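Local structure of acetylxylan esterase A (Aspergillus awamori, 5X6S) at residues V7-I21 with G89-T102. The protein removes acetyl side groups from the backbone of xylan, acting as a secreted serine esterase in plant biomass degradation. Numbering follows the deposited sequence.
Sequences VTDFGDNPTNVGMYI and GGNSNSIANMVTWT
S94 OG gives its proton to N13 OD1 at 2.6 Å, approaching 24° out of the carboxamide plane. The same oxygen also takes the backbone N of V17, while N13 ND2 returns a bond to V17 O, so both ends of this amide are held and its flip is fixed. With chi1 at -177°, the N13 side chain swings away from its own backbone N and reaches across the type I turn N13-N16 toward V17. One helical turn on, N97 ND2 reaches D12 O at 2.9 Å, on a lone pair and in the planes of both groups. At the helix start N91 ND2 donates to T15 OG1, and a water joins T15 N, G89 O and S94 OG. Two further waters link D9 O to W101 NE1 and F10 O to T100 OG1.

Next to these polar contacts, M98 CG sits over one face of the F10 ring, 3.9 Å from its centroid, with SD farther out in a Met-aromatic contact. The extended chains of M19 and M98 run alongside one another with opposite headings, SD of M19 3.5 Å from M98 CG. V7 CG1 lies over one face of the W101 six-membered ring, a CH-pi contact 3.7 Å from its centroid, and M19 CE rests against W101 CE3. Helix 91-106 thus packs on strand 18-23 and its preceding loop, near the 3-7 edge of the central sheet, in the layered manner of the alpha/beta-hydrolase fold.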
ATOM      1  N   VAL A   7     -20.219   0.484  12.532  1.00 19.74           N
ATOM      2  CA  VAL A   7     -19.023   0.286  13.288  1.00 19.14           C
ATOM      3  C   VAL A   7     -18.648   1.602  13.924  1.00 21.05           C
ATOM      4  O   VAL A   7     -18.555   2.635  13.264  1.00 19.46           O
ATOM      5  CB  VAL A   7     -17.848  -0.272  12.442  1.00 18.90           C
ATOM      6  CG1 VAL A   7     -16.583  -0.360  13.280  1.00 17.47           C
ATOM      7  CG2 VAL A   7     -18.240  -1.612  11.791  1.00 19.69           C
ATOM      8  N   THR A   8     -18.410   1.551  15.222  1.00 23.76           N
ATOM      9  CA  THR A   8     -18.255   2.746  16.015  1.00 27.82           C
ATOM     10  C   THR A   8     -16.892   2.970  16.561  1.00 28.25           C
ATOM     11  O   THR A   8     -16.553   4.093  16.923  1.00 33.80           O
ATOM     12  CB  THR A   8     -19.276   2.779  17.171  1.00 28.67           C
ATOM     13  OG1 THR A   8     -19.128   4.006  17.831  1.00 35.66           O
ATOM     14  CG2 THR A   8     -19.068   1.725  18.146  1.00 26.03           C
ATOM     15  N   ASP A   9     -16.055   1.965  16.650  1.00 29.26           N
ATOM     16  CA  ASP A   9     -14.725   2.273  17.252  1.00 32.16           C
ATOM     17  C   ASP A   9     -13.642   1.843  16.284  1.00 30.01           C
ATOM     18  O   ASP A   9     -12.980   0.810  16.476  1.00 33.02           O
ATOM     19  CB  ASP A   9     -14.632   1.553  18.609  1.00 35.47           C
ATOM     20  CG  ASP A   9     -13.297   1.770  19.330  1.00 42.07           C
ATOM     21  OD1 ASP A   9     -12.983   2.947  19.660  1.00 48.77           O
ATOM     22  OD2 ASP A   9     -12.585   0.747  19.603  1.00 45.00           O
ATOM     23  N   PHE A  10     -13.458   2.605  15.217  1.00 23.79           N
ATOM     24  CA  PHE A  10     -12.582   2.135  14.143  1.00 21.58           C
ATOM     25  C   PHE A  10     -11.262   2.883  14.102  1.00 21.41           C
ATOM     26  O   PHE A  10     -10.506   2.723  13.150  1.00 21.44           O
ATOM     27  CB  PHE A  10     -13.292   2.229  12.787  1.00 20.01           C
ATOM     28  CG  PHE A  10     -13.821   3.593  12.484  1.00 17.77           C
ATOM     29  CD1 PHE A  10     -12.996   4.555  11.923  1.00 17.83           C
ATOM     30  CD2 PHE A  10     -15.157   3.925  12.776  1.00 16.67           C
ATOM     31  CE1 PHE A  10     -13.477   5.856  11.671  1.00 16.79           C
ATOM     32  CE2 PHE A  10     -15.639   5.222  12.521  1.00 17.71           C
ATOM     33  CZ  PHE A  10     -14.830   6.154  11.926  1.00 18.06           C
ATOM     34  N   GLY A  11     -11.020   3.749  15.103  1.00 19.28           N
ATOM     35  CA  GLY A  11      -9.824   4.547  15.162  1.00 18.77           C
ATOM     36  C   GLY A  11     -10.150   6.008  15.294  1.00 19.07           C
ATOM     37  O   GLY A  11     -11.308   6.363  15.492  1.00 20.09           O
ATOM     38  N   ASP A  12      -9.147   6.869  15.173  1.00 20.63           N
ATOM     39  CA  ASP A  12      -9.333   8.297  15.418  1.00 21.32           C
ATOM     40  C   ASP A  12     -10.419   8.890  14.486  1.00 21.42           C
ATOM     41  O   ASP A  12     -10.424   8.651  13.278  1.00 19.79           O
ATOM     42  CB  ASP A  12      -8.054   9.065  15.252  1.00 23.57           C
ATOM     43  CG  ASP A  12      -7.038   8.756  16.374  1.00 28.94           C
ATOM     44  OD1 ASP A  12      -7.470   8.183  17.416  1.00 35.87           O
ATOM     45  OD2 ASP A  12      -5.841   9.093  16.202  1.00 35.32           O
ATOM     46  N   ASN A  13     -11.349   9.647  15.084  1.00 19.50           N
ATOM     47  CA  ASN A  13     -12.504  10.109  14.334  1.00 19.44           C
ATOM     48  C   ASN A  13     -13.039  11.413  14.917  1.00 18.07           C
ATOM     49  O   ASN A  13     -14.198  11.488  15.235  1.00 16.81           O
ATOM     50  CB  ASN A  13     -13.561   8.993  14.278  1.00 18.71           C
ATOM     51  CG  ASN A  13     -14.791   9.362  13.445  1.00 18.18           C
ATOM     52  OD1 ASN A  13     -14.706  10.159  12.494  1.00 18.14           O
ATOM     53  ND2 ASN A  13     -15.940   8.790  13.794  1.00 16.30           N
ATOM     54  N   PRO A  14     -12.173  12.445  15.009  1.00 18.15           N
ATOM     55  CA  PRO A  14     -12.601  13.676  15.702  1.00 19.07           C
ATOM     56  C   PRO A  14     -13.781  14.396  15.023  1.00 20.60           C
ATOM     57  O   PRO A  14     -14.565  15.037  15.716  1.00 21.18           O
ATOM     58  CB  PRO A  14     -11.311  14.514  15.747  1.00 19.62           C
ATOM     59  CG  PRO A  14     -10.502  14.056  14.609  1.00 18.98           C
ATOM     60  CD  PRO A  14     -10.775  12.550  14.524  1.00 17.79           C
ATOM     61  N   THR A  15     -13.987  14.198  13.713  1.00 18.63           N
ATOM     62  CA  THR A  15     -15.111  14.818  13.045  1.00 18.97           C
ATOM     63  C   THR A  15     -16.341  13.940  13.042  1.00 19.04           C
ATOM     64  O   THR A  15     -17.364  14.283  12.454  1.00 20.41           O
ATOM     65  CB  THR A  15     -14.765  15.287  11.603  1.00 20.63           C
ATOM     66  OG1 THR A  15     -14.525  14.166  10.739  1.00 18.66           O
ATOM     67  CG2 THR A  15     -13.592  16.289  11.605  1.00 19.97           C
ATOM     68  N   ASN A  16     -16.292  12.808  13.733  1.00 19.46           N
ATOM     69  CA  ASN A  16     -17.478  12.005  13.956  1.00 20.05           C
ATOM     70  C   ASN A  16     -18.209  11.482  12.712  1.00 19.34           C
ATOM     71  O   ASN A  16     -19.451  11.378  12.660  1.00 17.73           O
ATOM     72  CB  ASN A  16     -18.435  12.735  14.896  1.00 22.35           C
ATOM     73  CG  ASN A  16     -19.283  11.777  15.681  1.00 29.33           C
ATOM     74  OD1 ASN A  16     -18.818  10.682  16.107  1.00 33.09           O
ATOM     75  ND2 ASN A  16     -20.530  12.179  15.933  1.00 33.21           N
ATOM     76  N   VAL A  17     -17.415  11.108  11.705  1.00 17.68           N
ATOM     77  CA  VAL A  17     -17.959  10.457  10.521  1.00 16.51           C
ATOM     78  C   VAL A  17     -18.571   9.093  10.921  1.00 17.42           C
ATOM     79  O   VAL A  17     -17.969   8.379  11.738  1.00 17.86           O
ATOM     80  CB  VAL A  17     -16.843  10.276   9.452  1.00 16.73           C
ATOM     81  CG1 VAL A  17     -17.389   9.749   8.153  1.00 14.89           C
ATOM     82  CG2 VAL A  17     -16.100  11.580   9.248  1.00 15.87           C
ATOM     83  N   GLY A  18     -19.716   8.710  10.339  1.00 16.65           N
ATOM     84  CA  GLY A  18     -20.266   7.350  10.572  1.00 16.71           C
ATOM     85  C   GLY A  18     -19.617   6.289   9.688  1.00 16.28           C
ATOM     86  O   GLY A  18     -19.190   6.596   8.576  1.00 15.19           O
ATOM     87  N   MET A  19     -19.547   5.053  10.160  1.00 15.71           N
ATOM     88  CA  MET A  19     -19.022   3.968   9.381  1.00 16.75           C
ATOM     89  C   MET A  19     -20.039   2.839   9.319  1.00 15.71           C
ATOM     90  O   MET A  19     -20.472   2.358  10.371  1.00 17.03           O
ATOM     91  CB  MET A  19     -17.729   3.430   9.979  1.00 16.25           C
ATOM     92  CG  MET A  19     -17.207   2.225   9.269  1.00 17.31           C
ATOM     93  SD  MET A  19     -15.690   1.604   9.963  1.00 16.97           S
ATOM     94  CE  MET A  19     -15.460   0.092   9.036  1.00 19.12           C
ATOM     95  N   TYR A  20     -20.438   2.458   8.124  1.00 15.17           N
ATOM     96  CA  TYR A  20     -21.301   1.294   7.918  1.00 16.73           C
ATOM     97  C   TYR A  20     -20.636   0.369   6.947  1.00 17.68           C
ATOM     98  O   TYR A  20     -20.075   0.814   5.939  1.00 17.79           O
ATOM     99  CB  TYR A  20     -22.686   1.671   7.406  1.00 17.63           C
ATOM    100  CG  TYR A  20     -23.439   2.619   8.335  1.00 17.32           C
ATOM    101  CD1 TYR A  20     -23.157   3.964   8.351  1.00 18.46           C
ATOM    102  CD2 TYR A  20     -24.389   2.150   9.209  1.00 20.56           C
ATOM    103  CE1 TYR A  20     -23.855   4.858   9.163  1.00 19.71           C
ATOM    104  CE2 TYR A  20     -25.097   3.021  10.042  1.00 17.68           C
ATOM    105  CZ  TYR A  20     -24.815   4.373  10.015  1.00 20.14           C
ATOM    106  OH  TYR A  20     -25.444   5.233  10.863  1.00 21.84           O
ATOM    107  N   ILE A  21     -20.695  -0.930   7.214  1.00 17.21           N
ATOM    108  CA  ILE A  21     -20.147  -1.921   6.284  1.00 17.71           C
ATOM    109  C   ILE A  21     -21.135  -2.981   5.862  1.00 16.79           C
ATOM    110  O   ILE A  21     -21.991  -3.419   6.651  1.00 16.97           O
ATOM    111  CB  ILE A  21     -18.887  -2.620   6.829  1.00 18.15           C
ATOM    112  CG1 ILE A  21     -19.180  -3.407   8.102  1.00 19.44           C
ATOM    113  CG2 ILE A  21     -17.841  -1.594   7.153  1.00 19.82           C
ATOM    114  CD1 ILE A  21     -17.953  -4.252   8.521  1.00 21.27           C
ATOM    115  N   GLY A  89      -6.624  14.893  10.117  1.00 17.73           N
ATOM    116  CA  GLY A  89      -7.703  14.695  11.112  1.00 18.07           C
ATOM    117  C   GLY A  89      -9.101  14.995  10.623  1.00 17.44           C
ATOM    118  O   GLY A  89     -10.070  14.919  11.396  1.00 17.43           O
ATOM    119  N   GLY A  90      -9.236  15.361   9.344  1.00 16.41           N
ATOM    120  CA  GLY A  90     -10.549  15.677   8.783  1.00 16.76           C
ATOM    121  C   GLY A  90     -11.333  14.437   8.378  1.00 17.26           C
ATOM    122  O   GLY A  90     -10.874  13.302   8.655  1.00 16.76           O
ATOM    123  N   ASN A  91     -12.500  14.611   7.743  1.00 16.76           N
ATOM    124  CA  ASN A  91     -13.330  13.523   7.277  1.00 17.25           C
ATOM    125  C   ASN A  91     -12.506  12.474   6.537  1.00 18.19           C
ATOM    126  O   ASN A  91     -12.697  11.293   6.713  1.00 17.10           O
ATOM    127  CB  ASN A  91     -14.410  13.954   6.283  1.00 18.04           C
ATOM    128  CG  ASN A  91     -15.584  14.720   6.871  1.00 18.18           C
ATOM    129  OD1 ASN A  91     -16.374  15.203   6.134  1.00 20.41           O
ATOM    130  ND2 ASN A  91     -15.703  14.807   8.170  1.00 14.79           N
ATOM    131  N   SER A  92     -11.612  12.933   5.690  1.00 17.30           N
ATOM    132  CA  SER A  92     -10.806  12.011   4.896  1.00 17.72           C
ATOM    133  C   SER A  92      -9.958  11.033   5.732  1.00 17.01           C
ATOM    134  O   SER A  92      -9.828   9.824   5.395  1.00 16.20           O
ATOM    135  CB  SER A  92      -9.958  12.793   3.906  1.00 17.69           C
ATOM    136  OG  SER A  92      -9.199  13.804   4.556  1.00 18.49           O
ATOM    137  N   ASN A  93      -9.391  11.550   6.816  1.00 16.11           N
ATOM    138  CA  ASN A  93      -8.644  10.786   7.798  1.00 15.60           C
ATOM    139  C   ASN A  93      -9.533   9.699   8.446  1.00 15.13           C
ATOM    140  O   ASN A  93      -9.127   8.585   8.607  1.00 15.29           O
ATOM    141  CB  ASN A  93      -8.061  11.715   8.852  1.00 16.95           C
ATOM    142  CG  ASN A  93      -6.785  11.198   9.519  1.00 15.71           C
ATOM    143  OD1 ASN A  93      -5.969  11.984   9.951  1.00 17.52           O
ATOM    144  ND2 ASN A  93      -6.611   9.909   9.574  1.00 12.35           N
ATOM    145  N   SER A  94     -10.759  10.063   8.781  1.00 14.75           N
ATOM    146  CA  SER A  94     -11.695   9.119   9.295  1.00 15.09           C
ATOM    147  C   SER A  94     -11.943   7.967   8.339  1.00 14.42           C
ATOM    148  O   SER A  94     -11.918   6.809   8.759  1.00 13.65           O
ATOM    149  CB  SER A  94     -13.005   9.836   9.638  1.00 15.83           C
ATOM    150  OG  SER A  94     -12.813  10.664  10.787  1.00 17.57           O
ATOM    151  N   ILE A  95     -12.182   8.280   7.059  1.00 13.23           N
ATOM    152  CA  ILE A  95     -12.425   7.260   6.056  1.00 13.50           C
ATOM    153  C   ILE A  95     -11.219   6.319   5.949  1.00 12.81           C
ATOM    154  O   ILE A  95     -11.367   5.080   5.861  1.00 14.24           O
ATOM    155  CB  ILE A  95     -12.776   7.892   4.678  1.00 13.20           C
ATOM    156  CG1 ILE A  95     -14.128   8.644   4.779  1.00 15.11           C
ATOM    157  CG2 ILE A  95     -12.859   6.814   3.603  1.00 12.94           C
ATOM    158  CD1 ILE A  95     -14.480   9.390   3.496  1.00 14.23           C
ATOM    159  N   ALA A  96     -10.023   6.883   5.986  1.00 13.24           N
ATOM    160  CA  ALA A  96      -8.788   6.103   5.980  1.00 12.94           C
ATOM    161  C   ALA A  96      -8.782   5.062   7.111  1.00 14.28           C
ATOM    162  O   ALA A  96      -8.450   3.879   6.881  1.00 14.97           O
ATOM    163  CB  ALA A  96      -7.606   7.003   6.111  1.00 14.75           C
ATOM    164  N   ASN A  97      -9.144   5.489   8.317  1.00 14.12           N
ATOM    165  CA  ASN A  97      -9.204   4.620   9.473  1.00 15.39           C
ATOM    166  C   ASN A  97     -10.254   3.513   9.376  1.00 14.93           C
ATOM    167  O   ASN A  97     -10.072   2.383   9.897  1.00 16.86           O
ATOM    168  CB  ASN A  97      -9.325   5.468  10.746  1.00 15.73           C
ATOM    169  CG  ASN A  97      -8.098   6.303  11.017  1.00 17.63           C
ATOM    170  OD1 ASN A  97      -7.017   6.008  10.509  1.00 18.50           O
ATOM    171  ND2 ASN A  97      -8.254   7.385  11.782  1.00 16.86           N
ATOM    172  N   MET A  98     -11.364   3.783   8.700  1.00 15.31           N
ATOM    173  CA  MET A  98     -12.362   2.753   8.425  1.00 15.16           C
ATOM    174  C   MET A  98     -11.745   1.638   7.580  1.00 15.52           C
ATOM    175  O   MET A  98     -12.007   0.432   7.798  1.00 15.13           O
ATOM    176  CB  MET A  98     -13.524   3.338   7.638  1.00 15.07           C
ATOM    177  CG  MET A  98     -14.316   4.358   8.367  1.00 15.08           C
ATOM    178  SD  MET A  98     -15.618   5.098   7.373  1.00 16.32           S
ATOM    179  CE  MET A  98     -15.889   6.635   8.204  1.00 14.16           C
ATOM    180  N   VAL A  99     -10.955   2.038   6.589  1.00 14.50           N
ATOM    181  CA  VAL A  99     -10.243   1.102   5.757  1.00 15.07           C
ATOM    182  C   VAL A  99      -9.333   0.195   6.563  1.00 15.04           C
ATOM    183  O   VAL A  99      -9.402  -1.044   6.458  1.00 13.69           O
ATOM    184  CB  VAL A  99      -9.520   1.814   4.579  1.00 14.63           C
ATOM    185  CG1 VAL A  99      -8.493   0.887   3.909  1.00 14.54           C
ATOM    186  CG2 VAL A  99     -10.534   2.292   3.596  1.00 15.36           C
ATOM    187  N   THR A 100      -8.448   0.797   7.361  1.00 15.69           N
ATOM    188  CA  THR A 100      -7.440   0.010   8.032  1.00 16.68           C
ATOM    189  C   THR A 100      -8.063  -0.902   9.077  1.00 15.97           C
ATOM    190  O   THR A 100      -7.588  -2.033   9.257  1.00 16.44           O
ATOM    191  CB  THR A 100      -6.339   0.890   8.638  1.00 17.02           C
ATOM    192  OG1 THR A 100      -6.914   1.713   9.663  1.00 17.38           O
ATOM    193  CG2 THR A 100      -5.629   1.740   7.520  1.00 16.35           C
ATOM    194  N   TRP A 101      -9.135  -0.439   9.724  1.00 14.67           N
ATOM    195  CA  TRP A 101      -9.882  -1.241  10.712  1.00 15.97           C
ATOM    196  C   TRP A 101     -10.450  -2.487  10.025  1.00 16.49           C
ATOM    197  O   TRP A 101     -10.342  -3.595  10.561  1.00 16.31           O
ATOM    198  CB  TRP A 101     -11.030  -0.454  11.340  1.00 15.79           C
ATOM    199  CG  TRP A 101     -11.788  -1.198  12.401  1.00 18.34           C
ATOM    200  CD1 TRP A 101     -11.485  -1.296  13.749  1.00 18.64           C
ATOM    201  CD2 TRP A 101     -12.920  -2.027  12.191  1.00 17.59           C
ATOM    202  NE1 TRP A 101     -12.390  -2.094  14.377  1.00 19.86           N
ATOM    203  CE2 TRP A 101     -13.292  -2.554  13.455  1.00 19.98           C
ATOM    204  CE3 TRP A 101     -13.672  -2.365  11.066  1.00 18.23           C
ATOM    205  CZ2 TRP A 101     -14.383  -3.402  13.608  1.00 20.53           C
ATOM    206  CZ3 TRP A 101     -14.752  -3.176  11.222  1.00 20.69           C
ATOM    207  CH2 TRP A 101     -15.089  -3.714  12.487  1.00 20.66           C
ATOM    208  N   THR A 102     -11.023  -2.295   8.838  1.00 15.30           N
ATOM    209  CA  THR A 102     -11.675  -3.366   8.108  1.00 15.79           C
ATOM    210  C   THR A 102     -10.624  -4.381   7.593  1.00 16.44           C
ATOM    211  O   THR A 102     -10.858  -5.620   7.661  1.00 17.59           O
ATOM    212  CB  THR A 102     -12.491  -2.803   6.922  1.00 15.49           C
ATOM    213  OG1 THR A 102     -13.472  -1.876   7.421  1.00 15.30           O
ATOM    214  CG2 THR A 102     -13.186  -3.916   6.115  1.00 15.23           C
TER
HETATM  215  O   HOH W   1     -12.573  -1.779  17.403  1.00 49.03           O
HETATM  216  O   HOH W   2      -8.149   1.731  12.068  1.00 20.76           O
HETATM  217  O   HOH W   3      -5.255   7.709  13.252  1.00 27.07           O
HETATM  218  O   HOH W   4     -12.186  13.054  11.520  1.00 16.24           O